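Local coordinates for protein aspartate aminotransferase, cytoplasmic (Schizosaccharomyces pombe 972h-, PDB 6JPK) that catalyses the pyridoxal 5'-phosphate-dependent, reversible transfer of the amino group of L-aspartate to 2-oxoglutarate, giving oxaloacetate and L-glutamate, at residues A[330-344]-A[394-406]. The protein carries 1 engineered substitution. Sequence-based numbering, arbitrary orientation.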
ATOM      1  N   MET A 330     -15.230  -9.389 -29.050  1.00  9.80           N
ATOM      2  CA  MET A 330     -13.950  -9.891 -29.539  1.00 11.79           C
ATOM      3  C   MET A 330     -13.868 -11.411 -29.410  1.00 14.74           C
ATOM      4  O   MET A 330     -13.296 -12.075 -30.278  1.00  9.83           O
ATOM      5  CB  MET A 330     -12.796  -9.217 -28.793  1.00 12.41           C
ATOM      6  CG  MET A 330     -12.546  -7.747 -29.199  1.00 15.27           C
ATOM      7  SD  MET A 330     -12.229  -7.544 -30.973  1.00 18.77           S
ATOM      8  CE  MET A 330     -13.816  -6.995 -31.613  1.00 16.94           C
ATOM      9  N   ARG A 331     -14.429 -11.981 -28.335  1.00  9.43           N
ATOM     10  CA  ARG A 331     -14.469 -13.438 -28.213  1.00 10.32           C
ATOM     11  C   ARG A 331     -15.282 -14.055 -29.343  1.00 11.92           C
ATOM     12  O   ARG A 331     -14.883 -15.068 -29.934  1.00  9.92           O
ATOM     13  CB  ARG A 331     -15.053 -13.840 -26.859  1.00  9.13           C
ATOM     14  CG  ARG A 331     -14.160 -13.579 -25.655  1.00  8.73           C
ATOM     15  CD  ARG A 331     -14.883 -13.959 -24.345  1.00  8.54           C
ATOM     16  NE  ARG A 331     -14.006 -13.830 -23.180  1.00  8.20           N
ATOM     17  CZ  ARG A 331     -13.061 -14.712 -22.851  1.00 18.31           C
ATOM     18  NH1 ARG A 331     -12.853 -15.786 -23.603  1.00  8.23           N
ATOM     19  NH2 ARG A 331     -12.308 -14.516 -21.776  1.00 16.52           N
ATOM     20  N   LYS A 332     -16.426 -13.444 -29.661  1.00 10.99           N
ATOM     21  CA  LYS A 332     -17.261 -13.919 -30.756  1.00 13.83           C
ATOM     22  C   LYS A 332     -16.553 -13.785 -32.099  1.00 12.99           C
ATOM     23  O   LYS A 332     -16.620 -14.698 -32.929  1.00 13.75           O
ATOM     24  CB  LYS A 332     -18.582 -13.148 -30.767  1.00 17.00           C
ATOM     25  CG  LYS A 332     -19.450 -13.423 -31.987  1.00 24.76           C
ATOM     26  CD  LYS A 332     -20.676 -12.495 -32.035  1.00 30.89           C
ATOM     27  CE  LYS A 332     -21.530 -12.769 -33.277  1.00 34.87           C
ATOM     28  NZ  LYS A 332     -22.598 -11.742 -33.489  1.00 36.23           N
ATOM     29  N   ARG A 333     -15.875 -12.654 -32.337  1.00 10.76           N
ATOM     30  CA  ARG A 333     -15.164 -12.471 -33.603  1.00 11.08           C
ATOM     31  C   ARG A 333     -14.072 -13.519 -33.763  1.00 10.98           C
ATOM     32  O   ARG A 333     -13.950 -14.156 -34.816  1.00 11.31           O
ATOM     33  CB  ARG A 333     -14.556 -11.065 -33.695  1.00 11.37           C
ATOM     34  CG  ARG A 333     -15.535  -9.910 -33.920  1.00 16.87           C
ATOM     35  CD  ARG A 333     -16.077  -9.844 -35.357  1.00 17.64           C
ATOM     36  NE  ARG A 333     -15.015  -9.749 -36.352  1.00 18.98           N
ATOM     37  CZ  ARG A 333     -14.351  -8.629 -36.627  1.00 20.06           C
ATOM     38  NH1 ARG A 333     -14.646  -7.510 -35.974  1.00 14.21           N
ATOM     39  NH2 ARG A 333     -13.395  -8.625 -37.555  1.00 16.14           N
ATOM     40  N   LEU A 334     -13.265 -13.711 -32.721  1.00 10.55           N
ATOM     41  CA  LEU A 334     -12.185 -14.694 -32.788  1.00 13.86           C
ATOM     42  C   LEU A 334     -12.730 -16.097 -33.052  1.00 13.63           C
ATOM     43  O   LEU A 334     -12.271 -16.790 -33.967  1.00 10.89           O
ATOM     44  CB  LEU A 334     -11.369 -14.659 -31.492  1.00 12.80           C
ATOM     45  CG  LEU A 334     -10.160 -15.586 -31.451  1.00 14.25           C
ATOM     46  CD1 LEU A 334      -9.234 -15.319 -32.639  1.00 10.21           C
ATOM     47  CD2 LEU A 334      -9.420 -15.436 -30.120  1.00 13.27           C
ATOM     48  N   ARG A 335     -13.732 -16.518 -32.272  1.00 11.46           N
ATOM     49  CA  ARG A 335     -14.321 -17.841 -32.469  1.00 12.77           C
ATOM     50  C   ARG A 335     -14.948 -17.978 -33.851  1.00 13.77           C
ATOM     51  O   ARG A 335     -14.755 -18.997 -34.530  1.00 13.55           O
ATOM     52  CB  ARG A 335     -15.369 -18.126 -31.392  1.00 13.62           C
ATOM     53  CG  ARG A 335     -16.062 -19.490 -31.564  1.00 20.62           C
ATOM     54  CD  ARG A 335     -17.565 -19.402 -31.362  1.00 29.81           C
ATOM     55  NE  ARG A 335     -18.263 -20.655 -31.646  1.00 35.54           N
ATOM     56  CZ  ARG A 335     -18.995 -20.881 -32.738  1.00 37.26           C
ATOM     57  NH1 ARG A 335     -19.130 -19.938 -33.662  1.00 39.10           N
ATOM     58  NH2 ARG A 335     -19.598 -22.051 -32.908  1.00 34.24           N
ATOM     59  N   ASP A 336     -15.697 -16.958 -34.293  1.00 11.38           N
ATOM     60  CA  ASP A 336     -16.360 -17.045 -35.592  1.00 11.91           C
ATOM     61  C   ASP A 336     -15.353 -17.174 -36.723  1.00 12.18           C
ATOM     62  O   ASP A 336     -15.622 -17.855 -37.715  1.00 14.60           O
ATOM     63  CB  ASP A 336     -17.260 -15.832 -35.823  1.00 18.15           C
ATOM     64  CG  ASP A 336     -18.543 -15.897 -35.003  1.00 22.24           C
ATOM     65  OD1 ASP A 336     -18.767 -16.920 -34.316  1.00 21.37           O
ATOM     66  OD2 ASP A 336     -19.325 -14.926 -35.045  1.00 22.05           O
ATOM     67  N   SER A 337     -14.193 -16.523 -36.607  1.00 11.98           N
ATOM     68  CA  SER A 337     -13.210 -16.628 -37.688  1.00 12.85           C
ATOM     69  C   SER A 337     -12.534 -17.992 -37.699  1.00 14.44           C
ATOM     70  O   SER A 337     -12.248 -18.539 -38.770  1.00 14.00           O
ATOM     71  CB  SER A 337     -12.159 -15.530 -37.573  1.00 13.16           C
ATOM     72  OG  SER A 337     -12.725 -14.270 -37.867  1.00 19.14           O
ATOM     73  N   LEU A 338     -12.255 -18.544 -36.514  1.00 11.82           N
ATOM     74  CA  LEU A 338     -11.675 -19.878 -36.427  1.00 11.81           C
ATOM     75  C   LEU A 338     -12.631 -20.934 -36.974  1.00 16.48           C
ATOM     76  O   LEU A 338     -12.200 -21.894 -37.623  1.00 16.23           O
ATOM     77  CB  LEU A 338     -11.301 -20.183 -34.976  1.00 12.29           C
ATOM     78  CG  LEU A 338     -10.198 -19.307 -34.388  1.00 13.06           C
ATOM     79  CD1 LEU A 338     -10.056 -19.569 -32.892  1.00 11.61           C
ATOM     80  CD2 LEU A 338      -8.889 -19.581 -35.103  1.00 18.41           C
ATOM     81  N   VAL A 339     -13.934 -20.781 -36.712  1.00 16.46           N
ATOM     82  CA  VAL A 339     -14.920 -21.692 -37.290  1.00 14.42           C
ATOM     83  C   VAL A 339     -14.934 -21.551 -38.809  1.00 20.32           C
ATOM     84  O   VAL A 339     -14.876 -22.544 -39.547  1.00 19.84           O
ATOM     85  CB  VAL A 339     -16.314 -21.439 -36.679  1.00 17.46           C
ATOM     86  CG1 VAL A 339     -17.396 -22.148 -37.496  1.00 17.44           C
ATOM     87  CG2 VAL A 339     -16.356 -21.923 -35.230  1.00 15.99           C
ATOM     88  N   ALA A 340     -14.974 -20.306 -39.296  1.00 19.80           N
ATOM     89  CA  ALA A 340     -15.028 -20.061 -40.737  1.00 18.91           C
ATOM     90  C   ALA A 340     -13.778 -20.572 -41.441  1.00 19.54           C
ATOM     91  O   ALA A 340     -13.849 -21.061 -42.577  1.00 19.65           O
ATOM     92  CB  ALA A 340     -15.206 -18.566 -41.002  1.00 16.73           C
ATOM     93  N   LEU A 341     -12.619 -20.443 -40.798  1.00 18.85           N
ATOM     94  CA  LEU A 341     -11.386 -20.994 -41.345  1.00 13.71           C
ATOM     95  C   LEU A 341     -11.294 -22.500 -41.168  1.00 16.24           C
ATOM     96  O   LEU A 341     -10.331 -23.101 -41.655  1.00 17.94           O
ATOM     97  CB  LEU A 341     -10.175 -20.321 -40.688  1.00 13.31           C
ATOM     98  CG  LEU A 341      -9.976 -18.844 -41.030  1.00 13.37           C
ATOM     99  CD1 LEU A 341      -8.992 -18.173 -40.083  1.00 12.90           C
ATOM    100  CD2 LEU A 341      -9.516 -18.702 -42.491  1.00 14.46           C
ATOM    101  N   LYS A 342     -12.249 -23.109 -40.459  1.00 21.45           N
ATOM    102  CA  LYS A 342     -12.276 -24.558 -40.234  1.00 24.55           C
ATOM    103  C   LYS A 342     -11.025 -25.037 -39.493  1.00 20.80           C
ATOM    104  O   LYS A 342     -10.498 -26.118 -39.767  1.00 18.61           O
ATOM    105  CB  LYS A 342     -12.443 -25.321 -41.553  1.00 30.37           C
ATOM    106  CG  LYS A 342     -13.707 -24.988 -42.351  1.00 33.44           C
ATOM    107  CD  LYS A 342     -13.573 -25.521 -43.775  1.00 36.46           C
ATOM    108  CE  LYS A 342     -14.850 -25.344 -44.580  1.00 41.90           C
ATOM    109  NZ  LYS A 342     -15.868 -26.381 -44.240  1.00 44.01           N
ATOM    110  N   THR A 343     -10.541 -24.223 -38.556  1.00 17.87           N
ATOM    111  CA  THR A 343      -9.376 -24.600 -37.763  1.00 16.05           C
ATOM    112  C   THR A 343      -9.665 -25.899 -37.013  1.00 17.27           C
ATOM    113  O   THR A 343     -10.734 -26.028 -36.400  1.00 15.02           O
ATOM    114  CB  THR A 343      -9.014 -23.483 -36.781  1.00 14.16           C
ATOM    115  OG1 THR A 343      -8.859 -22.249 -37.500  1.00 14.50           O
ATOM    116  CG2 THR A 343      -7.707 -23.799 -36.068  1.00 11.81           C
ATOM    117  N   PRO A 344      -8.767 -26.887 -37.065  1.00 17.74           N
ATOM    118  CA  PRO A 344      -9.014 -28.146 -36.356  1.00 16.39           C
ATOM    119  C   PRO A 344      -9.264 -27.910 -34.876  1.00 20.04           C
ATOM    120  O   PRO A 344      -8.674 -27.020 -34.260  1.00 20.52           O
ATOM    121  CB  PRO A 344      -7.722 -28.943 -36.585  1.00 16.92           C
ATOM    122  CG  PRO A 344      -7.164 -28.393 -37.863  1.00 18.14           C
ATOM    123  CD  PRO A 344      -7.523 -26.928 -37.861  1.00 16.86           C
ATOM    124  N   VAL A 394      -8.047  -8.408 -34.957  1.00 11.09           N
ATOM    125  CA  VAL A 394      -8.622  -9.697 -34.575  1.00 13.43           C
ATOM    126  C   VAL A 394      -8.554 -10.702 -35.726  1.00 13.39           C
ATOM    127  O   VAL A 394      -8.389 -11.908 -35.496  1.00 12.20           O
ATOM    128  CB  VAL A 394     -10.061  -9.524 -34.040  1.00 16.33           C
ATOM    129  CG1 VAL A 394     -10.998  -8.966 -35.105  1.00 11.31           C
ATOM    130  CG2 VAL A 394     -10.595 -10.855 -33.497  1.00 12.60           C
ATOM    131  N   GLU A 395      -8.641 -10.238 -36.972  1.00 11.75           N
ATOM    132  CA  GLU A 395      -8.507 -11.160 -38.096  1.00 20.74           C
ATOM    133  C   GLU A 395      -7.063 -11.631 -38.263  1.00 18.42           C
ATOM    134  O   GLU A 395      -6.816 -12.797 -38.585  1.00 13.67           O
ATOM    135  CB  GLU A 395      -9.012 -10.492 -39.375  1.00 29.36           C
ATOM    136  CG  GLU A 395      -9.929 -11.380 -40.187  1.00 37.55           C
ATOM    137  CD  GLU A 395     -11.184 -11.786 -39.420  1.00 40.09           C
ATOM    138  OE1 GLU A 395     -11.774 -10.931 -38.716  1.00 37.42           O
ATOM    139  OE2 GLU A 395     -11.575 -12.969 -39.524  1.00 41.49           O
ATOM    140  N   HIS A 396      -6.100 -10.733 -38.067  1.00 12.04           N
ATOM    141  CA  HIS A 396      -4.701 -11.141 -38.025  1.00 11.98           C
ATOM    142  C   HIS A 396      -4.470 -12.213 -36.956  1.00 11.53           C
ATOM    143  O   HIS A 396      -3.774 -13.203 -37.204  1.00 12.19           O
ATOM    144  CB  HIS A 396      -3.831  -9.905 -37.788  1.00 11.94           C
ATOM    145  CG  HIS A 396      -2.363 -10.195 -37.646  1.00 16.06           C
ATOM    146  ND1 HIS A 396      -1.575 -10.595 -38.701  1.00 12.28           N
ATOM    147  CD2 HIS A 396      -1.537 -10.110 -36.572  1.00 12.90           C
ATOM    148  CE1 HIS A 396      -0.328 -10.755 -38.286  1.00 12.72           C
ATOM    149  NE2 HIS A 396      -0.280 -10.468 -36.995  1.00 12.47           N
ATOM    150  N   VAL A 397      -5.081 -12.056 -35.776  1.00 11.11           N
ATOM    151  CA  VAL A 397      -4.913 -13.033 -34.697  1.00 12.60           C
ATOM    152  C   VAL A 397      -5.540 -14.379 -35.067  1.00 13.84           C
ATOM    153  O   VAL A 397      -4.935 -15.443 -34.866  1.00 12.55           O
ATOM    154  CB  VAL A 397      -5.495 -12.486 -33.382  1.00 13.84           C
ATOM    155  CG1 VAL A 397      -5.510 -13.586 -32.286  1.00  9.94           C
ATOM    156  CG2 VAL A 397      -4.700 -11.265 -32.930  1.00 10.84           C
ATOM    157  N   ALA A 398      -6.768 -14.359 -35.590  1.00 11.06           N
ATOM    158  CA  ALA A 398      -7.407 -15.598 -36.031  1.00 12.17           C
ATOM    159  C   ALA A 398      -6.577 -16.313 -37.096  1.00 11.62           C
ATOM    160  O   ALA A 398      -6.435 -17.542 -37.065  1.00 12.97           O
ATOM    161  CB  ALA A 398      -8.805 -15.307 -36.575  1.00 13.64           C
ATOM    162  N   GLN A 399      -6.038 -15.562 -38.054  1.00 11.94           N
ATOM    163  CA  GLN A 399      -5.239 -16.176 -39.108  1.00 12.34           C
ATOM    164  C   GLN A 399      -3.995 -16.839 -38.533  1.00 12.13           C
ATOM    165  O   GLN A 399      -3.601 -17.921 -38.981  1.00 12.34           O
ATOM    166  CB  GLN A 399      -4.853 -15.127 -40.151  1.00 15.56           C
ATOM    167  CG  GLN A 399      -6.021 -14.603 -40.988  1.00 26.17           C
ATOM    168  CD  GLN A 399      -6.354 -15.498 -42.172  1.00 40.67           C
ATOM    169  OE1 GLN A 399      -5.560 -16.364 -42.561  1.00 45.44           O
ATOM    170  NE2 GLN A 399      -7.534 -15.290 -42.758  1.00 44.22           N
ATOM    171  N   ALA A 400      -3.367 -16.192 -37.539  1.00 11.74           N
ATOM    172  CA  ALA A 400      -2.198 -16.760 -36.871  1.00 11.53           C
ATOM    173  C   ALA A 400      -2.541 -18.064 -36.173  1.00 11.59           C
ATOM    174  O   ALA A 400      -1.826 -19.064 -36.324  1.00 11.46           O
ATOM    175  CB  ALA A 400      -1.634 -15.771 -35.853  1.00 11.16           C
ATOM    176  N   PHE A 401      -3.611 -18.055 -35.365  1.00 11.04           N
ATOM    177  CA  PHE A 401      -4.031 -19.263 -34.663  1.00 10.88           C
ATOM    178  C   PHE A 401      -4.333 -20.380 -35.653  1.00 11.46           C
ATOM    179  O   PHE A 401      -3.897 -21.525 -35.473  1.00 13.21           O
ATOM    180  CB  PHE A 401      -5.260 -18.983 -33.787  1.00 10.59           C
ATOM    181  CG  PHE A 401      -4.976 -18.158 -32.540  1.00 12.00           C
ATOM    182  CD1 PHE A 401      -3.753 -17.535 -32.345  1.00 10.06           C
ATOM    183  CD2 PHE A 401      -5.943 -18.027 -31.557  1.00 14.73           C
ATOM    184  CE1 PHE A 401      -3.502 -16.779 -31.201  1.00 12.30           C
ATOM    185  CE2 PHE A 401      -5.702 -17.268 -30.405  1.00 16.63           C
ATOM    186  CZ  PHE A 401      -4.476 -16.650 -30.227  1.00 13.12           C
ATOM    187  N   ASN A 402      -5.090 -20.064 -36.706  1.00 11.63           N
ATOM    188  CA  ASN A 402      -5.433 -21.069 -37.704  1.00 12.06           C
ATOM    189  C   ASN A 402      -4.175 -21.696 -38.287  1.00 13.12           C
ATOM    190  O   ASN A 402      -4.045 -22.925 -38.344  1.00 13.54           O
ATOM    191  CB  ASN A 402      -6.283 -20.439 -38.806  1.00 12.43           C
ATOM    192  CG  ASN A 402      -6.568 -21.398 -39.949  1.00 12.94           C
ATOM    193  OD1 ASN A 402      -7.253 -22.401 -39.770  1.00 12.97           O
ATOM    194  ND2 ASN A 402      -6.049 -21.088 -41.130  1.00 13.37           N
ATOM    195  N   HIS A 403      -3.220 -20.858 -38.690  1.00 12.83           N
ATOM    196  CA  HIS A 403      -1.985 -21.364 -39.282  1.00 13.86           C
ATOM    197  C   HIS A 403      -1.196 -22.197 -38.273  1.00 12.44           C
ATOM    198  O   HIS A 403      -0.718 -23.292 -38.589  1.00 12.67           O
ATOM    199  CB  HIS A 403      -1.159 -20.186 -39.792  1.00 15.41           C
ATOM    200  CG  HIS A 403      -0.010 -20.572 -40.666  1.00 15.14           C
ATOM    201  ND1 HIS A 403       0.782 -19.638 -41.298  1.00 15.01           N
ATOM    202  CD2 HIS A 403       0.484 -21.785 -41.011  1.00 16.21           C
ATOM    203  CE1 HIS A 403       1.719 -20.261 -41.995  1.00 18.47           C
ATOM    204  NE2 HIS A 403       1.563 -21.565 -41.833  1.00 16.49           N
ATOM    205  N   ALA A 404      -1.053 -21.688 -37.050  1.00 11.94           N
ATOM    206  CA  ALA A 404      -0.259 -22.372 -36.031  1.00 12.35           C
ATOM    207  C   ALA A 404      -0.827 -23.756 -35.714  1.00 16.14           C
ATOM    208  O   ALA A 404      -0.085 -24.742 -35.630  1.00 11.87           O
ATOM    209  CB  ALA A 404      -0.189 -21.514 -34.764  1.00 11.21           C
ATOM    210  N   VAL A 405      -2.141 -23.847 -35.539  1.00 11.64           N
ATOM    211  CA  VAL A 405      -2.757 -25.122 -35.191  1.00 11.68           C
ATOM    212  C   VAL A 405      -2.661 -26.109 -36.352  1.00 15.91           C
ATOM    213  O   VAL A 405      -2.374 -27.296 -36.149  1.00 17.47           O
ATOM    214  CB  VAL A 405      -4.211 -24.897 -34.748  1.00 12.19           C
ATOM    215  CG1 VAL A 405      -4.974 -26.236 -34.665  1.00 11.89           C
ATOM    216  CG2 VAL A 405      -4.221 -24.181 -33.411  1.00 10.99           C
ATOM    217  N   ARG A 406      -2.893 -25.643 -37.582  1.00 12.53           N
ATOM    218  CA  ARG A 406      -2.796 -26.526 -38.740  1.00 18.28           C
ATOM    219  C   ARG A 406      -1.366 -26.998 -38.960  1.00 17.82           C
ATOM    220  O   ARG A 406      -1.139 -28.139 -39.378  1.00 14.82           O
ATOM    221  CB  ARG A 406      -3.299 -25.814 -39.996  1.00 15.35           C
ATOM    222  CG  ARG A 406      -4.797 -25.672 -40.073  1.00 16.54           C
ATOM    223  CD  ARG A 406      -5.178 -24.801 -41.251  1.00 13.75           C
ATOM    224  NE  ARG A 406      -6.629 -24.683 -41.417  1.00 18.79           N
ATOM    225  CZ  ARG A 406      -7.377 -25.591 -42.036  1.00 21.63           C
ATOM    226  NH1 ARG A 406      -6.812 -26.690 -42.517  1.00 19.73           N
ATOM    227  NH2 ARG A 406      -8.685 -25.413 -42.165  1.00 22.15           N
TER
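Asn402 OD1 is gripped by two donors, Thr343 OG1 at 2.8 Å and Arg406 NE at 2.9 Å, both reaching it tilted out of the amide's carbonyl plane. With CG anti to the backbone N (chi1 175°), Asn402 carries this oxygen across to Thr343, just beyond the last turn of helix 310-340. Arg406 runs extended from CG to NE, and its NH2 gives a second bond to Leu341 O (2.9 Å), which lies in the guanidinium plane; Pro344 CD lies against Arg406 CG and over one guanidinium face, toward its rim. Without the amide, as with an alanine at Asn402, the Thr343 hydroxyl and Arg406 NE would probably lose their shared acceptor, leaving the guanidinium less fixed in rotation. A Schellman motif closes the last helical turn, Lys342 taking positive phi. In this aminotransferase of class I, the C-terminal helix 394-407 packs on the C-terminal part of the long helix 310-340; the axes of 330-340 and 394-406 approach to 9.2 Å and cross at -44°. Leu334 enters as a knob among Val394, Val397, Ala398 and Phe401, its CD1 3.9 Å from Ala398 CA, while Ser337 CB meets Ala398 CB at 3.5 Å. Leu338 CD2 lies against Phe401 CB. Toward the start of helix 394-407, Arg333 NH2 forms a salt bridge with Glu395 OE1 (3.0 Å), guanidinium and carboxylate nearly coplanar. Val394 CG1 covers one guanidinium face near its rim, and Arg333 NH1 is hydrogen-bonded to Asn391 OD1.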